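Local coordinates for uncharacterized protein (PDB 5VYQ) that probably transfers a formyl group from a folate cofactor to the amino sugar of dTDP-4-amino-4,6-dideoxyglucose, at residues K197-E209 with R219-F233. Residues are numbered along the deposited sequence; the frame is centred on the assembly and turned at random.
Sequences KDFEQLRRLDLNE and RLRALTHDDFRNAWF. With 0FX (dTDP-4-amino-4,6-dideoxyglucose), chain D; EP1 (3-[4-(2-hydroxyethyl)piperazin-1-yl]propane-1-sulfonic acid), chain J.
Arg219 reaches across to the end of helix 196-203 and grips Leu202 O side-on, its NE and NH1 each 3.0 Å away. Its chain, bent at chi2 (69°), lays the flat guanidinium between Leu202 CD1 and Leu205 CD2, one over each face, while Glu209 OE1 lies at the edge, 3.7 Å from NH2 in a long salt bridge. One water links OE1 to NH1; a second, held more weakly by the arginine, links it to NH2. Arginine suits the place: its stem packs with leucines, its planar head carries several N-H groups. Arg203 works in reverse: NE donates to Asn230 O (2.8 Å, 169°) on a lone pair, and this bond together with the salt bridge from NH1 to Glu200 OE1, both in the guanidinium plane, fixes the head's rotation. In the C-terminal dimerization region a single beta bridge pairs Arg204 with Trp232: Trp232 N donates to Arg203 O and Leu205 N to Trp232 O (2.8 Å), and strand 240-249 flanks strand 231-234. Trp232 offers a broad face to the Arg204 methylenes, CG lying 3.7 Å from the six-membered ring's centroid in a CH-pi contact. Branched apolar ends suit Leu205, whose CD1 meets Leu220 CD2, and Leu223, whose CD2 touches Phe199 CE1. Phe199 presents its edge to Asn230, whose amide both donates and accepts: OD1 accepts from N31 of the dTDP-sugar's thymine (2.8 Å), ND2 donates to its O21 and to Leu223 O.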
loop_
_atom_site.group_PDB
_atom_site.type_symbol
_atom_site.label_atom_id
_atom_site.label_comp_id
_atom_site.label_asym_id
_atom_site.label_seq_id
_atom_site.Cartn_x
_atom_site.Cartn_y
_atom_site.Cartn_z
ATOM N N LYS A 197 -9.354 -21.518 -7.468
ATOM C CA LYS A 197 -10.558 -20.694 -7.518
ATOM C C LYS A 197 -10.934 -19.948 -6.244
ATOM O O LYS A 197 -11.562 -18.873 -6.273
ATOM C CB LYS A 197 -11.778 -21.526 -7.946
ATOM C CG LYS A 197 -12.151 -22.657 -6.989
ATOM C CD LYS A 197 -13.654 -22.914 -6.914
ATOM C CE LYS A 197 -14.320 -21.986 -5.897
ATOM N NZ LYS A 197 -15.711 -21.576 -6.246
ATOM N N ASP A 198 -10.657 -20.553 -5.093
ATOM C CA ASP A 198 -10.888 -19.900 -3.819
ATOM C C ASP A 198 -10.026 -18.645 -3.661
ATOM O O ASP A 198 -10.487 -17.646 -3.098
ATOM C CB ASP A 198 -10.647 -20.868 -2.653
ATOM C CG ASP A 198 -11.558 -22.072 -2.706
ATOM O OD1 ASP A 198 -12.794 -21.859 -2.611
ATOM O OD2 ASP A 198 -11.022 -23.196 -2.846
ATOM N N PHE A 199 -8.789 -18.675 -4.174
ATOM C CA PHE A 199 -7.935 -17.492 -4.201
ATOM C C PHE A 199 -8.470 -16.469 -5.199
ATOM O O PHE A 199 -8.597 -15.276 -4.892
ATOM C CB PHE A 199 -6.497 -17.877 -4.580
ATOM C CG PHE A 199 -5.587 -16.713 -4.681
ATOM C CD1 PHE A 199 -5.143 -16.081 -3.533
ATOM C CD2 PHE A 199 -5.215 -16.226 -5.912
ATOM C CE1 PHE A 199 -4.313 -14.983 -3.617
ATOM C CE2 PHE A 199 -4.380 -15.136 -5.980
ATOM C CZ PHE A 199 -3.942 -14.510 -4.852
ATOM N N GLU A 200 -8.825 -16.916 -6.404
ATOM C CA GLU A 200 -9.395 -15.961 -7.393
ATOM C C GLU A 200 -10.618 -15.272 -6.840
ATOM O O GLU A 200 -10.814 -14.047 -6.935
ATOM C CB GLU A 200 -9.707 -16.667 -8.742
ATOM C CG GLU A 200 -8.441 -17.198 -9.410
ATOM C CD GLU A 200 -7.440 -16.083 -9.650
ATOM O OE1 GLU A 200 -7.884 -15.108 -10.284
ATOM O OE2 GLU A 200 -6.266 -16.174 -9.232
ATOM N N GLN A 201 -11.466 -15.999 -6.157
ATOM C CA GLN A 201 -12.600 -15.331 -5.574
ATOM C C GLN A 201 -12.296 -14.326 -4.461
ATOM O O GLN A 201 -12.861 -13.248 -4.414
ATOM C CB GLN A 201 -13.549 -16.371 -5.039
ATOM C CG GLN A 201 -14.829 -15.785 -4.521
ATOM C CD GLN A 201 -15.879 -16.826 -4.251
ATOM O OE1 GLN A 201 -16.122 -17.719 -5.065
ATOM N NE2 GLN A 201 -16.528 -16.708 -3.102
ATOM N N LEU A 202 -11.366 -14.666 -3.578
ATOM C CA LEU A 202 -10.924 -13.762 -2.517
ATOM C C LEU A 202 -10.336 -12.426 -3.003
ATOM O O LEU A 202 -10.414 -11.377 -2.316
ATOM C CB LEU A 202 -9.880 -14.533 -1.714
ATOM C CG LEU A 202 -9.464 -14.072 -0.327
ATOM C CD1 LEU A 202 -10.608 -14.015 0.681
ATOM C CD2 LEU A 202 -8.434 -15.082 0.175
ATOM N N ARG A 203 -9.678 -12.477 -4.151
ATOM C CA ARG A 203 -9.056 -11.330 -4.806
ATOM C C ARG A 203 -9.979 -10.125 -4.919
ATOM O O ARG A 203 -9.548 -8.969 -4.834
ATOM C CB ARG A 203 -8.599 -11.681 -6.234
ATOM C CG ARG A 203 -7.308 -12.482 -6.332
ATOM C CD ARG A 203 -6.988 -12.812 -7.767
ATOM N NE ARG A 203 -6.497 -11.623 -8.430
ATOM C CZ ARG A 203 -6.300 -11.521 -9.722
ATOM N NH1 ARG A 203 -6.551 -12.561 -10.532
ATOM N NH2 ARG A 203 -5.797 -10.392 -10.183
ATOM N N ARG A 204 -11.240 -10.380 -5.187
ATOM C CA ARG A 204 -12.178 -9.329 -5.532
ATOM C C ARG A 204 -12.759 -8.773 -4.255
ATOM O O ARG A 204 -13.297 -9.509 -3.437
ATOM C CB ARG A 204 -13.287 -9.889 -6.419
ATOM C CG ARG A 204 -14.270 -8.818 -6.847
ATOM C CD ARG A 204 -15.437 -9.512 -7.554
ATOM N NE ARG A 204 -16.195 -10.082 -6.450
ATOM C CZ ARG A 204 -17.165 -9.478 -5.756
ATOM N NH1 ARG A 204 -17.631 -8.274 -6.073
ATOM N NH2 ARG A 204 -17.732 -10.138 -4.751
ATOM N N LEU A 205 -12.571 -7.472 -4.055
ATOM C CA LEU A 205 -13.039 -6.781 -2.867
ATOM C C LEU A 205 -14.410 -6.183 -3.157
ATOM O O LEU A 205 -14.548 -5.404 -4.098
ATOM C CB LEU A 205 -12.113 -5.642 -2.492
ATOM C CG LEU A 205 -10.623 -6.013 -2.377
ATOM C CD1 LEU A 205 -9.835 -4.784 -2.022
ATOM C CD2 LEU A 205 -10.482 -7.118 -1.328
ATOM N N ASP A 206 -15.381 -6.498 -2.314
ATOM C CA ASP A 206 -16.713 -5.887 -2.383
ATOM C C ASP A 206 -16.701 -4.639 -1.475
ATOM O O ASP A 206 -16.575 -4.753 -0.260
ATOM C CB ASP A 206 -17.751 -6.883 -1.862
ATOM C CG ASP A 206 -19.190 -6.371 -1.968
ATOM O OD1 ASP A 206 -19.412 -5.164 -2.171
ATOM O OD2 ASP A 206 -20.094 -7.233 -1.834
ATOM N N LEU A 207 -16.878 -3.478 -2.082
ATOM C CA LEU A 207 -16.827 -2.214 -1.353
ATOM C C LEU A 207 -17.917 -2.097 -0.335
ATOM O O LEU A 207 -17.751 -1.360 0.627
ATOM C CB LEU A 207 -16.898 -1.021 -2.304
ATOM C CG LEU A 207 -15.772 -0.846 -3.306
ATOM C CD1 LEU A 207 -15.981 0.396 -4.136
ATOM C CD2 LEU A 207 -14.386 -0.933 -2.689
ATOM N N ASN A 208 -19.013 -2.840 -0.520
ATOM C CA ASN A 208 -20.093 -2.866 0.481
ATOM C C ASN A 208 -19.962 -3.905 1.577
ATOM O O ASN A 208 -20.793 -3.914 2.501
ATOM C CB ASN A 208 -21.423 -3.132 -0.219
ATOM C CG ASN A 208 -21.633 -2.167 -1.347
ATOM O OD1 ASN A 208 -21.600 -0.996 -1.097
ATOM N ND2 ASN A 208 -21.856 -2.644 -2.551
ATOM N N GLU A 209 -18.934 -4.747 1.512
ATOM C CA GLU A 209 -18.736 -5.679 2.628
ATOM C C GLU A 209 -18.523 -4.936 3.943
ATOM O O GLU A 209 -17.751 -3.984 3.993
ATOM C CB GLU A 209 -17.588 -6.655 2.367
ATOM C CG GLU A 209 -17.374 -7.601 3.530
ATOM C CD GLU A 209 -16.388 -8.722 3.217
ATOM O OE1 GLU A 209 -16.086 -8.972 2.037
ATOM O OE2 GLU A 209 -15.959 -9.392 4.175
ATOM N N ARG A 219 -7.429 -8.907 5.207
ATOM C CA ARG A 219 -7.650 -9.180 3.785
ATOM C C ARG A 219 -6.627 -8.557 2.864
ATOM O O ARG A 219 -6.128 -9.220 1.939
ATOM C CB ARG A 219 -9.064 -8.731 3.409
ATOM C CG ARG A 219 -9.534 -8.954 1.980
ATOM C CD ARG A 219 -9.728 -10.428 1.644
ATOM N NE ARG A 219 -10.631 -10.520 0.504
ATOM C CZ ARG A 219 -11.941 -10.310 0.542
ATOM N NH1 ARG A 219 -12.623 -10.321 -0.603
ATOM N NH2 ARG A 219 -12.575 -10.133 1.702
ATOM N N LEU A 220 -6.367 -7.268 3.034
ATOM C CA LEU A 220 -5.453 -6.573 2.167
ATOM C C LEU A 220 -4.028 -7.091 2.285
ATOM O O LEU A 220 -3.341 -7.262 1.294
ATOM C CB LEU A 220 -5.411 -5.090 2.445
ATOM C CG LEU A 220 -6.668 -4.313 2.158
ATOM C CD1 LEU A 220 -6.338 -2.852 2.430
ATOM C CD2 LEU A 220 -7.092 -4.533 0.718
ATOM N N ARG A 221 -3.573 -7.349 3.513
ATOM C CA ARG A 221 -2.185 -7.794 3.646
ATOM C C ARG A 221 -2.055 -9.255 3.147
ATOM O O ARG A 221 -1.004 -9.675 2.662
ATOM C CB ARG A 221 -1.728 -7.622 5.113
ATOM C CG ARG A 221 -2.241 -8.597 6.144
ATOM C CD ARG A 221 -2.047 -8.032 7.545
ATOM N NE ARG A 221 -2.521 -8.890 8.634
ATOM C CZ ARG A 221 -1.766 -9.672 9.394
ATOM N NH1 ARG A 221 -0.475 -9.821 9.188
ATOM N NH2 ARG A 221 -2.339 -10.278 10.411
ATOM N N ALA A 222 -3.105 -10.055 3.346
ATOM C CA ALA A 222 -3.113 -11.397 2.786
ATOM C C ALA A 222 -2.926 -11.406 1.263
ATOM O O ALA A 222 -2.335 -12.357 0.712
ATOM C CB ALA A 222 -4.370 -12.145 3.185
ATOM N N LEU A 223 -3.447 -10.366 0.591
ATOM C CA LEU A 223 -3.385 -10.243 -0.841
ATOM C C LEU A 223 -2.245 -9.401 -1.336
ATOM O O LEU A 223 -2.116 -9.150 -2.523
ATOM C CB LEU A 223 -4.720 -9.688 -1.378
ATOM C CG LEU A 223 -5.916 -10.595 -1.092
ATOM C CD1 LEU A 223 -7.281 -9.943 -1.329
ATOM C CD2 LEU A 223 -5.788 -11.851 -1.948
ATOM N N THR A 224 -1.371 -9.012 -0.413
ATOM C CA THR A 224 -0.218 -8.254 -0.717
ATOM C C THR A 224 0.991 -9.157 -0.801
ATOM O O THR A 224 1.386 -9.821 0.154
ATOM C CB THR A 224 -0.014 -7.111 0.282
ATOM O OG1 THR A 224 -1.099 -6.164 0.160
ATOM C CG2 THR A 224 1.258 -6.361 -0.086
ATOM N N HIS A 225 1.631 -9.145 -1.964
ATOM C CA HIS A 225 2.756 -10.057 -2.212
ATOM C C HIS A 225 3.671 -9.457 -3.260
ATOM O O HIS A 225 3.402 -9.569 -4.453
ATOM C CB HIS A 225 2.255 -11.429 -2.687
ATOM C CG HIS A 225 3.301 -12.491 -2.615
ATOM N ND1 HIS A 225 3.213 -13.580 -1.770
ATOM C CD2 HIS A 225 4.488 -12.606 -3.263
ATOM C CE1 HIS A 225 4.278 -14.342 -1.949
ATOM N NE2 HIS A 225 5.061 -13.788 -2.859
ATOM N N ASP A 226 4.689 -8.765 -2.787
ATOM C CA ASP A 226 5.556 -7.996 -3.664
ATOM C C ASP A 226 4.682 -7.120 -4.592
ATOM O O ASP A 226 3.769 -6.441 -4.112
ATOM C CB ASP A 226 6.491 -8.949 -4.405
ATOM C CG ASP A 226 7.412 -9.668 -3.470
ATOM O OD1 ASP A 226 7.890 -9.004 -2.528
ATOM O OD2 ASP A 226 7.631 -10.880 -3.716
ATOM N N ASP A 227 4.917 -7.130 -5.891
ATOM C CA ASP A 227 4.081 -6.257 -6.718
ATOM C C ASP A 227 2.992 -6.976 -7.480
ATOM O O ASP A 227 2.449 -6.393 -8.429
ATOM C CB ASP A 227 4.925 -5.447 -7.693
ATOM C CG ASP A 227 5.645 -6.310 -8.688
ATOM O OD1 ASP A 227 6.404 -5.725 -9.498
ATOM O OD2 ASP A 227 5.474 -7.548 -8.682
ATOM N N PHE A 228 2.660 -8.204 -7.086
ATOM C CA PHE A 228 1.503 -8.858 -7.669
ATOM C C PHE A 228 0.255 -7.995 -7.534
ATOM O O PHE A 228 -0.049 -7.463 -6.476
ATOM C CB PHE A 228 1.187 -10.227 -7.055
ATOM C CG PHE A 228 2.076 -11.354 -7.556
ATOM C CD1 PHE A 228 1.959 -11.834 -8.859
ATOM C CD2 PHE A 228 2.989 -11.967 -6.711
ATOM C CE1 PHE A 228 2.737 -12.904 -9.302
ATOM C CE2 PHE A 228 3.782 -13.019 -7.137
ATOM C CZ PHE A 228 3.643 -13.492 -8.441
ATOM N N ARG A 229 -0.468 -7.818 -8.630
ATOM C CA ARG A 229 -1.740 -7.119 -8.612
ATOM C C ARG A 229 -2.858 -8.109 -8.294
ATOM O O ARG A 229 -3.659 -8.467 -9.149
ATOM C CB ARG A 229 -1.979 -6.484 -9.987
ATOM C CG ARG A 229 -1.111 -5.291 -10.231
ATOM C CD ARG A 229 -1.262 -4.872 -11.687
ATOM N NE ARG A 229 -0.324 -3.789 -11.947
ATOM C CZ ARG A 229 0.521 -3.733 -12.974
ATOM N NH1 ARG A 229 0.585 -4.709 -13.882
ATOM N NH2 ARG A 229 1.312 -2.669 -13.099
ATOM N N ASN A 230 -2.949 -8.535 -7.037
ATOM C CA ASN A 230 -3.917 -9.513 -6.629
ATOM C C ASN A 230 -5.285 -8.927 -6.278
ATOM O O ASN A 230 -6.283 -9.342 -6.830
ATOM C CB ASN A 230 -3.420 -10.277 -5.376
ATOM C CG ASN A 230 -2.202 -11.159 -5.616
ATOM O OD1 ASN A 230 -2.072 -11.865 -6.644
ATOM N ND2 ASN A 230 -1.329 -11.175 -4.648
ATOM N N ALA A 231 -5.353 -8.037 -5.282
ATOM C CA ALA A 231 -6.637 -7.500 -4.841
ATOM C C ALA A 231 -7.136 -6.410 -5.818
ATOM O O ALA A 231 -6.320 -5.617 -6.325
ATOM C CB ALA A 231 -6.438 -6.856 -3.494
ATOM N N TRP A 232 -8.443 -6.435 -6.056
ATOM C CA TRP A 232 -9.046 -5.419 -6.912
ATOM C C TRP A 232 -10.455 -5.163 -6.477
ATOM O O TRP A 232 -11.126 -6.003 -5.891
ATOM C CB TRP A 232 -9.014 -5.878 -8.371
ATOM C CG TRP A 232 -9.693 -7.182 -8.666
ATOM C CD1 TRP A 232 -9.173 -8.443 -8.492
ATOM C CD2 TRP A 232 -11.010 -7.389 -9.205
ATOM N NE1 TRP A 232 -10.082 -9.406 -8.866
ATOM C CE2 TRP A 232 -11.205 -8.789 -9.340
ATOM C CE3 TRP A 232 -12.025 -6.540 -9.612
ATOM C CZ2 TRP A 232 -12.371 -9.339 -9.877
ATOM C CZ3 TRP A 232 -13.181 -7.086 -10.128
ATOM C CH2 TRP A 232 -13.360 -8.478 -10.242
ATOM N N PHE A 233 -10.924 -3.973 -6.781
ATOM C CA PHE A 233 -12.346 -3.653 -6.669
ATOM C C PHE A 233 -12.765 -3.011 -7.982
ATOM O O PHE A 233 -11.915 -2.634 -8.776
ATOM C CB PHE A 233 -12.619 -2.732 -5.486
ATOM C CG PHE A 233 -11.934 -1.390 -5.545
ATOM C CD1 PHE A 233 -10.689 -1.189 -4.947
ATOM C CD2 PHE A 233 -12.567 -0.289 -6.075
ATOM C CE1 PHE A 233 -10.065 0.047 -4.946
ATOM C CE2 PHE A 233 -11.954 0.953 -6.106
ATOM C CZ PHE A 233 -10.689 1.132 -5.543
HETATM O O4P 0FX D . 4.722 -21.587 -3.640
HETATM P P2 0FX D . 4.183 -22.237 -4.869
HETATM O O3P 0FX D . 5.193 -22.917 -5.767
HETATM O O1G 0FX D . 3.013 -23.173 -4.267
HETATM C C1G 0FX D . 1.882 -23.563 -5.025
HETATM C C2G 0FX D . 0.788 -23.944 -4.018
HETATM O O2G 0FX D . 0.591 -22.793 -3.184
HETATM C C3G 0FX D . 1.285 -25.103 -3.137
HETATM O O3G 0FX D . 0.370 -25.375 -2.047
HETATM C C4G 0FX D . 1.611 -26.294 -4.029
HETATM N N4A 0FX D . 2.144 -27.352 -3.139
HETATM C C5G 0FX D . 2.632 -25.856 -5.081
HETATM C C6G 0FX D . 2.708 -26.949 -6.146
HETATM O O5G 0FX D . 2.236 -24.694 -5.830
HETATM O OPP 0FX D . 3.309 -21.210 -5.748
HETATM P P 0FX D . 3.780 -19.981 -6.683
HETATM O O1P 0FX D . 2.860 -19.982 -7.842
HETATM O O2P 0FX D . 5.279 -20.029 -6.840
HETATM O O5 0FX D . 3.474 -18.674 -5.806
HETATM C C5 0FX D . 4.254 -18.336 -4.682
HETATM C C4 0FX D . 3.530 -17.270 -3.882
HETATM O O4 0FX D . 3.440 -16.098 -4.689
HETATM C C3 0FX D . 2.075 -17.550 -3.509
HETATM O O3 0FX D . 1.999 -18.296 -2.288
HETATM C C2 0FX D . 1.431 -16.188 -3.337
HETATM C C1 0FX D . 2.214 -15.424 -4.381
HETATM N N11 0FX D . 1.459 -15.277 -5.631
HETATM C C61 0FX D . 1.696 -15.982 -6.757
HETATM C C51 0FX D . 0.965 -15.760 -7.908
HETATM C C5A 0FX D . 1.234 -16.602 -9.130
HETATM C C21 0FX D . 0.553 -14.223 -5.727
HETATM O O21 0FX D . 0.349 -13.491 -4.657
HETATM N N31 0FX D . -0.178 -13.987 -6.817
HETATM C C41 0FX D . 0.066 -14.718 -7.928
HETATM O O41 0FX D . -0.668 -14.439 -9.024
HETATM O O2S EP1 J . 0.900 -7.308 -11.955
HETATM S S EP1 J . 0.952 -8.735 -12.144
HETATM O O3S EP1 J . 0.293 -9.363 -11.017
HETATM O O1S EP1 J . 0.125 -9.154 -13.487
HETATM C C11 EP1 J . 2.514 -9.279 -12.461
HETATM C C10 EP1 J . 3.529 -8.975 -11.368
HETATM C C9 EP1 J . 4.863 -9.663 -11.644
HETATM N N1 EP1 J . 5.721 -9.580 -10.441
HETATM C C2 EP1 J . 5.396 -10.664 -9.492
HETATM C C3 EP1 J . 6.323 -10.647 -8.276
HETATM N N4 EP1 J . 7.718 -10.864 -8.700
HETATM C C5 EP1 J . 8.107 -9.780 -9.620
HETATM C C6 EP1 J . 7.152 -9.649 -10.816
HETATM C C7 EP1 J . 8.609 -10.881 -7.521
HETATM C C8 EP1 J . 8.548 -12.232 -6.802
HETATM O O8 EP1 J . 7.541 -12.354 -5.776
HETATM O O HOH W 1 -10.785 -12.346 -9.067
HETATM O O HOH W 2 -15.163 -8.521 -0.290
HETATM O O HOH W 3 -15.182 -11.587 1.276
#